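Local coordinates for borrelidin polyketide synthase, type I (Streptomyces parvulus, PDB 6OBT), which probably catalyses dehydration of a beta-hydroxyacyl polyketide intermediate to the unsaturated product, as the dehydratase domain of the borrelidin synthase, at residues 69-82 against 186-198. Sequence-based numbering, arbitrary orientation.
Sequences WLADHQVLGQVLLP and AAGGYHYGPQFRC
The CG of F196 is anti to the carbonyl carbon (chi1 -76°), which places its ring under H73. H73 CB sits over one face of that ring, 4.0 Å from the centroid. The CG of H73 lies anti to the backbone N (chi1 -173°), sending the imidazole toward Y192 and L80 O. The F196 edge meets D72 CB, P82 CG and the backbone O of W69. F196 CE2 also meets the indole edge at W69 CE3, the side chains crossing at about a right angle. H73 and Y192 run side by side, with H73 CD2 3.7 Å from Y192 CE1 and their rings oblique. H73 ND1 donates to L80 O at 2.8 Å, and P82 CB packs over the centre of the imidazole. One water joins H73 NE2 to Y192 OH.

Strands 73-75 and 190-192 pair antiparallel. H191 N bonds Q74 O nearly head-on; the return bond from Q74 N to H191 O is weak. V75 CG2 lies over a face of the Y190 ring in a CH-pi contact. L76 N bonds the O of G189, the positive-phi residue of the Schellman motif closing helix 181-187. D72 grips residues 193-195 by two hydrogen bonds: G193 N to D72 O (2.6 Å), and Q195 N to D72 OD1 (2.9 Å), from above the carboxylate plane.

H73, G77 and P82 fit the dehydratase HxxxGxxxxP signature, and 189-196 the GYxYGPxF motif. D232 and H236 fit DxxxQ/H, so D232 is probably the acid paired with H73. The imidazole's rotation is limited and NE2 faces the water, consistent with a catalytic histidine oriented by L80 O and the surrounding packing.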
ATOM      1  N   TRP A  69       2.620 -22.281  13.554  1.00 56.48           N
ATOM      2  CA  TRP A  69       1.410 -22.851  14.135  1.00 55.07           C
ATOM      3  C   TRP A  69       0.258 -22.907  13.137  1.00 50.32           C
ATOM      4  O   TRP A  69      -0.723 -23.606  13.393  1.00 49.62           O
ATOM      5  CB  TRP A  69       0.999 -22.070  15.395  1.00 52.79           C
ATOM      6  CG  TRP A  69       0.748 -20.622  15.155  1.00 49.86           C
ATOM      7  CD1 TRP A  69       1.650 -19.602  15.269  1.00 53.01           C
ATOM      8  CD2 TRP A  69      -0.484 -20.027  14.739  1.00 44.73           C
ATOM      9  NE1 TRP A  69       1.053 -18.405  14.945  1.00 52.98           N
ATOM     10  CE2 TRP A  69      -0.256 -18.638  14.616  1.00 47.33           C
ATOM     11  CE3 TRP A  69      -1.756 -20.531  14.455  1.00 43.95           C
ATOM     12  CZ2 TRP A  69      -1.252 -17.748  14.220  1.00 44.84           C
ATOM     13  CZ3 TRP A  69      -2.746 -19.645  14.058  1.00 45.16           C
ATOM     14  CH2 TRP A  69      -2.488 -18.269  13.947  1.00 49.44           C
ATOM     15  N   LEU A  70       0.360 -22.216  12.000  1.00 44.67           N
ATOM     16  CA  LEU A  70      -0.656 -22.359  10.961  1.00 42.98           C
ATOM     17  C   LEU A  70      -0.713 -23.782  10.398  1.00 43.43           C
ATOM     18  O   LEU A  70      -1.739 -24.177   9.831  1.00 47.44           O
ATOM     19  CB  LEU A  70      -0.400 -21.340   9.841  1.00 43.94           C
ATOM     20  CG  LEU A  70      -0.771 -19.880  10.145  1.00 45.33           C
ATOM     21  CD1 LEU A  70      -0.314 -18.932   9.026  1.00 47.47           C
ATOM     22  CD2 LEU A  70      -2.263 -19.729  10.394  1.00 46.09           C
ATOM     23  N   ALA A  71       0.349 -24.574  10.558  1.00 41.82           N
ATOM     24  CA  ALA A  71       0.287 -25.965  10.126  1.00 49.51           C
ATOM     25  C   ALA A  71      -0.610 -26.806  11.023  1.00 53.82           C
ATOM     26  O   ALA A  71      -0.890 -27.965  10.692  1.00 53.00           O
ATOM     27  CB  ALA A  71       1.689 -26.573  10.078  1.00 57.97           C
ATOM     28  N   ASP A  72      -1.057 -26.256  12.147  1.00 51.56           N
ATOM     29  CA  ASP A  72      -1.953 -26.949  13.065  1.00 50.21           C
ATOM     30  C   ASP A  72      -3.410 -26.932  12.609  1.00 50.41           C
ATOM     31  O   ASP A  72      -4.274 -27.451  13.328  1.00 52.33           O
ATOM     32  CB  ASP A  72      -1.843 -26.319  14.460  1.00 48.28           C
ATOM     33  CG  ASP A  72      -0.539 -26.661  15.159  1.00 53.13           C
ATOM     34  OD1 ASP A  72      -0.281 -26.111  16.247  1.00 56.35           O
ATOM     35  OD2 ASP A  72       0.229 -27.493  14.635  1.00 58.28           O
ATOM     36  N   HIS A  73      -3.721 -26.309  11.474  1.00 44.02           N
ATOM     37  CA  HIS A  73      -5.061 -26.323  10.887  1.00 41.13           C
ATOM     38  C   HIS A  73      -5.003 -27.004   9.514  1.00 43.93           C
ATOM     39  O   HIS A  73      -4.834 -26.332   8.502  1.00 44.36           O
ATOM     40  CB  HIS A  73      -5.600 -24.920  10.768  1.00 40.64           C
ATOM     41  CG  HIS A  73      -7.031 -24.858  10.333  1.00 49.20           C
ATOM     42  ND1 HIS A  73      -7.402 -24.731   9.010  1.00 47.14           N
ATOM     43  CD2 HIS A  73      -8.183 -24.883  11.047  1.00 48.77           C
ATOM     44  CE1 HIS A  73      -8.722 -24.702   8.927  1.00 50.11           C
ATOM     45  NE2 HIS A  73      -9.218 -24.790  10.149  1.00 48.32           N
ATOM     46  N   GLN A  74      -5.204 -28.312   9.485  1.00 43.72           N
ATOM     47  CA  GLN A  74      -5.047 -29.109   8.270  1.00 44.03           C
ATOM     48  C   GLN A  74      -6.332 -29.879   8.019  1.00 52.44           C
ATOM     49  O   GLN A  74      -6.786 -30.634   8.889  1.00 55.99           O
ATOM     50  CB  GLN A  74      -3.855 -30.050   8.405  1.00 50.53           C
ATOM     51  CG  GLN A  74      -3.642 -30.990   7.222  1.00 62.03           C
ATOM     52  CD  GLN A  74      -2.776 -32.154   7.611  1.00 71.97           C
ATOM     53  OE1 GLN A  74      -1.551 -32.056   7.599  1.00 88.10           O
ATOM     54  NE2 GLN A  74      -3.408 -33.254   8.012  1.00 65.99           N
ATOM     55  N   VAL A  75      -6.927 -29.682   6.844  1.00 47.83           N
ATOM     56  CA  VAL A  75      -8.159 -30.365   6.461  1.00 57.36           C
ATOM     57  C   VAL A  75      -7.864 -31.210   5.231  1.00 58.55           C
ATOM     58  O   VAL A  75      -7.412 -30.683   4.201  1.00 53.04           O
ATOM     59  CB  VAL A  75      -9.321 -29.389   6.201  1.00 64.76           C
ATOM     60  CG1 VAL A  75      -8.973 -28.406   5.129  1.00 69.75           C
ATOM     61  CG2 VAL A  75     -10.587 -30.155   5.835  1.00 67.86           C
ATOM     62  N   LEU A  76      -8.107 -32.515   5.353  1.00 55.12           N
ATOM     63  CA  LEU A  76      -7.912 -33.481   4.267  1.00 59.88           C
ATOM     64  C   LEU A  76      -6.497 -33.382   3.703  1.00 61.50           C
ATOM     65  O   LEU A  76      -6.284 -33.395   2.489  1.00 58.49           O
ATOM     66  CB  LEU A  76      -8.963 -33.293   3.172  1.00 61.69           C
ATOM     67  CG  LEU A  76     -10.430 -33.424   3.581  1.00 67.80           C
ATOM     68  CD1 LEU A  76     -11.333 -33.268   2.363  1.00 71.87           C
ATOM     69  CD2 LEU A  76     -10.675 -34.759   4.268  1.00 75.08           C
ATOM     70  N   GLY A  77      -5.522 -33.248   4.605  1.00 59.06           N
ATOM     71  CA  GLY A  77      -4.115 -33.177   4.262  1.00 61.89           C
ATOM     72  C   GLY A  77      -3.614 -31.837   3.773  1.00 60.47           C
ATOM     73  O   GLY A  77      -2.413 -31.706   3.499  1.00 62.91           O
ATOM     74  N   GLN A  78      -4.478 -30.841   3.638  1.00 51.41           N
ATOM     75  CA  GLN A  78      -4.070 -29.524   3.169  1.00 53.56           C
ATOM     76  C   GLN A  78      -4.003 -28.550   4.335  1.00 52.01           C
ATOM     77  O   GLN A  78      -4.907 -28.514   5.179  1.00 47.94           O
ATOM     78  CB  GLN A  78      -5.039 -28.998   2.113  1.00 59.40           C
ATOM     79  CG  GLN A  78      -4.996 -29.741   0.783  1.00 74.60           C
ATOM     80  CD  GLN A  78      -5.720 -28.981  -0.316  1.00 83.19           C
ATOM     81  OE1 GLN A  78      -5.125 -28.611  -1.335  1.00 90.00           O
ATOM     82  NE2 GLN A  78      -7.011 -28.733  -0.108  1.00 79.51           N
ATOM     83  N   VAL A  79      -2.934 -27.760   4.385  1.00 50.25           N
ATOM     84  CA  VAL A  79      -2.878 -26.647   5.332  1.00 46.69           C
ATOM     85  C   VAL A  79      -3.718 -25.501   4.770  1.00 48.60           C
ATOM     86  O   VAL A  79      -3.323 -24.845   3.802  1.00 52.33           O
ATOM     87  CB  VAL A  79      -1.437 -26.195   5.602  1.00 46.72           C
ATOM     88  CG1 VAL A  79      -1.420 -25.020   6.591  1.00 45.33           C
ATOM     89  CG2 VAL A  79      -0.603 -27.350   6.123  1.00 49.39           C
ATOM     90  N   LEU A  80      -4.877 -25.249   5.382  1.00 39.93           N
ATOM     91  CA  LEU A  80      -5.743 -24.146   5.006  1.00 43.64           C
ATOM     92  C   LEU A  80      -5.669 -23.077   6.081  1.00 47.62           C
ATOM     93  O   LEU A  80      -5.651 -23.393   7.277  1.00 40.49           O
ATOM     94  CB  LEU A  80      -7.209 -24.571   4.865  1.00 48.57           C
ATOM     95  CG  LEU A  80      -7.695 -25.605   3.860  1.00 56.07           C
ATOM     96  CD1 LEU A  80      -9.169 -25.343   3.510  1.00 62.55           C
ATOM     97  CD2 LEU A  80      -6.836 -25.661   2.637  1.00 57.33           C
ATOM     98  N   LEU A  81      -5.621 -21.822   5.649  1.00 41.85           N
ATOM     99  CA  LEU A  81      -5.856 -20.724   6.570  1.00 33.37           C
ATOM    100  C   LEU A  81      -7.268 -20.858   7.135  1.00 39.83           C
ATOM    101  O   LEU A  81      -8.220 -21.082   6.375  1.00 36.02           O
ATOM    102  CB  LEU A  81      -5.676 -19.384   5.844  1.00 39.35           C
ATOM    103  CG  LEU A  81      -5.542 -18.197   6.805  1.00 37.87           C
ATOM    104  CD1 LEU A  81      -4.207 -18.271   7.545  1.00 35.99           C
ATOM    105  CD2 LEU A  81      -5.655 -16.871   6.034  1.00 37.09           C
ATOM    106  N   PRO A  82      -7.447 -20.803   8.448  1.00 38.73           N
ATOM    107  CA  PRO A  82      -8.807 -20.934   8.975  1.00 36.03           C
ATOM    108  C   PRO A  82      -9.649 -19.741   8.532  1.00 31.12           C
ATOM    109  O   PRO A  82      -9.175 -18.605   8.488  1.00 30.85           O
ATOM    110  CB  PRO A  82      -8.612 -21.002  10.497  1.00 37.63           C
ATOM    111  CG  PRO A  82      -7.216 -20.586  10.764  1.00 47.16           C
ATOM    112  CD  PRO A  82      -6.419 -20.693   9.494  1.00 39.31           C
ATOM    113  N   ALA A 186     -10.385 -35.789  13.585  1.00 60.73           N
ATOM    114  CA  ALA A 186      -9.309 -36.220  12.704  1.00 61.76           C
ATOM    115  C   ALA A 186      -9.787 -37.312  11.756  1.00 66.54           C
ATOM    116  O   ALA A 186      -9.415 -37.332  10.573  1.00 66.12           O
ATOM    117  CB  ALA A 186      -8.130 -36.705  13.545  1.00 64.78           C
ATOM    118  N   ALA A 187     -10.652 -38.191  12.251  1.00 65.56           N
ATOM    119  CA  ALA A 187     -11.155 -39.321  11.476  1.00 69.42           C
ATOM    120  C   ALA A 187     -12.028 -38.861  10.316  1.00 68.05           C
ATOM    121  O   ALA A 187     -12.145 -39.569   9.309  1.00 74.49           O
ATOM    122  CB  ALA A 187     -11.941 -40.258  12.393  1.00 71.92           C
ATOM    123  N   GLY A 188     -12.660 -37.701  10.453  1.00 65.22           N
ATOM    124  CA  GLY A 188     -13.429 -37.077   9.403  1.00 64.26           C
ATOM    125  C   GLY A 188     -12.625 -36.118   8.550  1.00 64.91           C
ATOM    126  O   GLY A 188     -13.206 -35.346   7.776  1.00 67.57           O
ATOM    127  N   GLY A 189     -11.301 -36.108   8.706  1.00 61.71           N
ATOM    128  CA  GLY A 189     -10.431 -35.293   7.875  1.00 64.61           C
ATOM    129  C   GLY A 189      -9.960 -33.980   8.461  1.00 64.94           C
ATOM    130  O   GLY A 189      -9.255 -33.235   7.766  1.00 58.68           O
ATOM    131  N   TYR A 190     -10.326 -33.651   9.702  1.00 59.22           N
ATOM    132  CA  TYR A 190      -9.984 -32.352  10.276  1.00 60.67           C
ATOM    133  C   TYR A 190      -8.923 -32.584  11.346  1.00 63.12           C
ATOM    134  O   TYR A 190      -9.238 -32.965  12.477  1.00 59.54           O
ATOM    135  CB  TYR A 190     -11.226 -31.651  10.823  1.00 59.72           C
ATOM    136  CG  TYR A 190     -12.218 -31.266   9.743  1.00 68.80           C
ATOM    137  CD1 TYR A 190     -12.468 -29.934   9.437  1.00 66.84           C
ATOM    138  CD2 TYR A 190     -12.894 -32.241   9.018  1.00 83.10           C
ATOM    139  CE1 TYR A 190     -13.370 -29.587   8.435  1.00 74.43           C
ATOM    140  CE2 TYR A 190     -13.791 -31.907   8.024  1.00 88.06           C
ATOM    141  CZ  TYR A 190     -14.028 -30.583   7.734  1.00 85.22           C
ATOM    142  OH  TYR A 190     -14.930 -30.280   6.740  1.00 88.78           O
ATOM    143  N   HIS A 191      -7.664 -32.343  10.988  1.00 58.60           N
ATOM    144  CA  HIS A 191      -6.533 -32.672  11.855  1.00 65.76           C
ATOM    145  C   HIS A 191      -6.091 -31.392  12.559  1.00 62.70           C
ATOM    146  O   HIS A 191      -5.320 -30.604  12.006  1.00 66.61           O
ATOM    147  CB  HIS A 191      -5.394 -33.301  11.053  1.00 71.74           C
ATOM    148  CG  HIS A 191      -5.663 -34.709  10.603  1.00 82.98           C
ATOM    149  ND1 HIS A 191      -6.525 -35.015   9.571  1.00 85.00           N
ATOM    150  CD2 HIS A 191      -5.166 -35.893  11.037  1.00 85.77           C
ATOM    151  CE1 HIS A 191      -6.552 -36.323   9.392  1.00 86.11           C
ATOM    152  NE2 HIS A 191      -5.736 -36.880  10.269  1.00 88.70           N
ATOM    153  N   TYR A 192      -6.580 -31.191  13.786  1.00 50.42           N
ATOM    154  CA  TYR A 192      -6.280 -29.994  14.568  1.00 50.29           C
ATOM    155  C   TYR A 192      -4.997 -30.204  15.363  1.00 48.60           C
ATOM    156  O   TYR A 192      -4.883 -31.160  16.125  1.00 50.26           O
ATOM    157  CB  TYR A 192      -7.439 -29.635  15.503  1.00 52.04           C
ATOM    158  CG  TYR A 192      -8.628 -29.069  14.764  1.00 48.01           C
ATOM    159  CD1 TYR A 192      -8.574 -27.816  14.165  1.00 48.88           C
ATOM    160  CD2 TYR A 192      -9.776 -29.827  14.595  1.00 53.32           C
ATOM    161  CE1 TYR A 192      -9.661 -27.309  13.466  1.00 49.37           C
ATOM    162  CE2 TYR A 192     -10.859 -29.337  13.904  1.00 53.60           C
ATOM    163  CZ  TYR A 192     -10.798 -28.099  13.328  1.00 52.05           C
ATOM    164  OH  TYR A 192     -11.896 -27.642  12.632  1.00 55.17           O
ATOM    165  N   GLY A 193      -4.032 -29.310  15.179  1.00 53.77           N
ATOM    166  CA  GLY A 193      -2.765 -29.432  15.857  1.00 53.96           C
ATOM    167  C   GLY A 193      -2.770 -28.743  17.209  1.00 51.37           C
ATOM    168  O   GLY A 193      -3.787 -28.206  17.655  1.00 49.34           O
ATOM    169  N   PRO A 194      -1.616 -28.755  17.884  1.00 53.68           N
ATOM    170  CA  PRO A 194      -1.553 -28.226  19.263  1.00 54.25           C
ATOM    171  C   PRO A 194      -2.192 -26.864  19.467  1.00 53.47           C
ATOM    172  O   PRO A 194      -2.946 -26.672  20.426  1.00 53.09           O
ATOM    173  CB  PRO A 194      -0.043 -28.190  19.530  1.00 59.08           C
ATOM    174  CG  PRO A 194       0.508 -29.292  18.696  1.00 63.41           C
ATOM    175  CD  PRO A 194      -0.332 -29.332  17.448  1.00 57.66           C
ATOM    176  N   GLN A 195      -1.911 -25.899  18.592  1.00 55.58           N
ATOM    177  CA  GLN A 195      -2.414 -24.551  18.831  1.00 53.05           C
ATOM    178  C   GLN A 195      -3.920 -24.430  18.647  1.00 45.16           C
ATOM    179  O   GLN A 195      -4.496 -23.417  19.064  1.00 43.22           O
ATOM    180  CB  GLN A 195      -1.699 -23.561  17.911  1.00 61.98           C
ATOM    181  CG  GLN A 195      -0.330 -23.166  18.411  1.00 69.67           C
ATOM    182  CD  GLN A 195      -0.365 -21.978  19.347  1.00 67.24           C
ATOM    183  OE1 GLN A 195      -1.373 -21.711  20.010  1.00 70.89           O
ATOM    184  NE2 GLN A 195       0.743 -21.262  19.416  1.00 62.38           N
ATOM    185  N   PHE A 196      -4.568 -25.422  18.026  1.00 47.56           N
ATOM    186  CA  PHE A 196      -6.006 -25.369  17.801  1.00 43.86           C
ATOM    187  C   PHE A 196      -6.795 -26.296  18.719  1.00 45.19           C
ATOM    188  O   PHE A 196      -8.024 -26.184  18.767  1.00 51.35           O
ATOM    189  CB  PHE A 196      -6.338 -25.704  16.333  1.00 42.87           C
ATOM    190  CG  PHE A 196      -6.031 -24.567  15.361  1.00 42.42           C
ATOM    191  CD1 PHE A 196      -7.049 -23.786  14.842  1.00 37.33           C
ATOM    192  CD2 PHE A 196      -4.728 -24.310  14.966  1.00 40.99           C
ATOM    193  CE1 PHE A 196      -6.778 -22.739  13.956  1.00 36.33           C
ATOM    194  CE2 PHE A 196      -4.438 -23.260  14.061  1.00 39.38           C
ATOM    195  CZ  PHE A 196      -5.477 -22.470  13.575  1.00 38.76           C
ATOM    196  N   ARG A 197      -6.133 -27.188  19.462  1.00 44.38           N
ATOM    197  CA  ARG A 197      -6.838 -28.139  20.333  1.00 46.44           C
ATOM    198  C   ARG A 197      -7.142 -27.458  21.666  1.00 50.09           C
ATOM    199  O   ARG A 197      -6.548 -27.735  22.715  1.00 52.36           O
ATOM    200  CB  ARG A 197      -6.034 -29.415  20.540  1.00 49.20           C
ATOM    201  CG  ARG A 197      -5.778 -30.199  19.247  1.00 49.80           C
ATOM    202  CD  ARG A 197      -5.292 -31.618  19.498  1.00 57.85           C
ATOM    203  NE  ARG A 197      -3.969 -31.699  20.116  1.00 60.96           N
ATOM    204  CZ  ARG A 197      -2.847 -32.009  19.470  1.00 63.57           C
ATOM    205  NH1 ARG A 197      -2.868 -32.254  18.165  1.00 59.99           N
ATOM    206  NH2 ARG A 197      -1.694 -32.071  20.129  1.00 65.83           N
ATOM    207  N   CYS A 198      -8.131 -26.579  21.608  1.00 44.60           N
ATOM    208  CA  CYS A 198      -8.432 -25.674  22.700  1.00 44.16           C
ATOM    209  C   CYS A 198      -9.646 -26.089  23.501  1.00 48.27           C
ATOM    210  O   CYS A 198      -9.840 -25.574  24.605  1.00 49.30           O
ATOM    211  CB  CYS A 198      -8.667 -24.271  22.160  1.00 44.42           C
ATOM    212  SG  CYS A 198      -7.136 -23.527  21.569  1.00 49.14           S
TER
HETATM  213  O   HOH W   1     -12.257 -25.091  11.201  1.00 52.32           O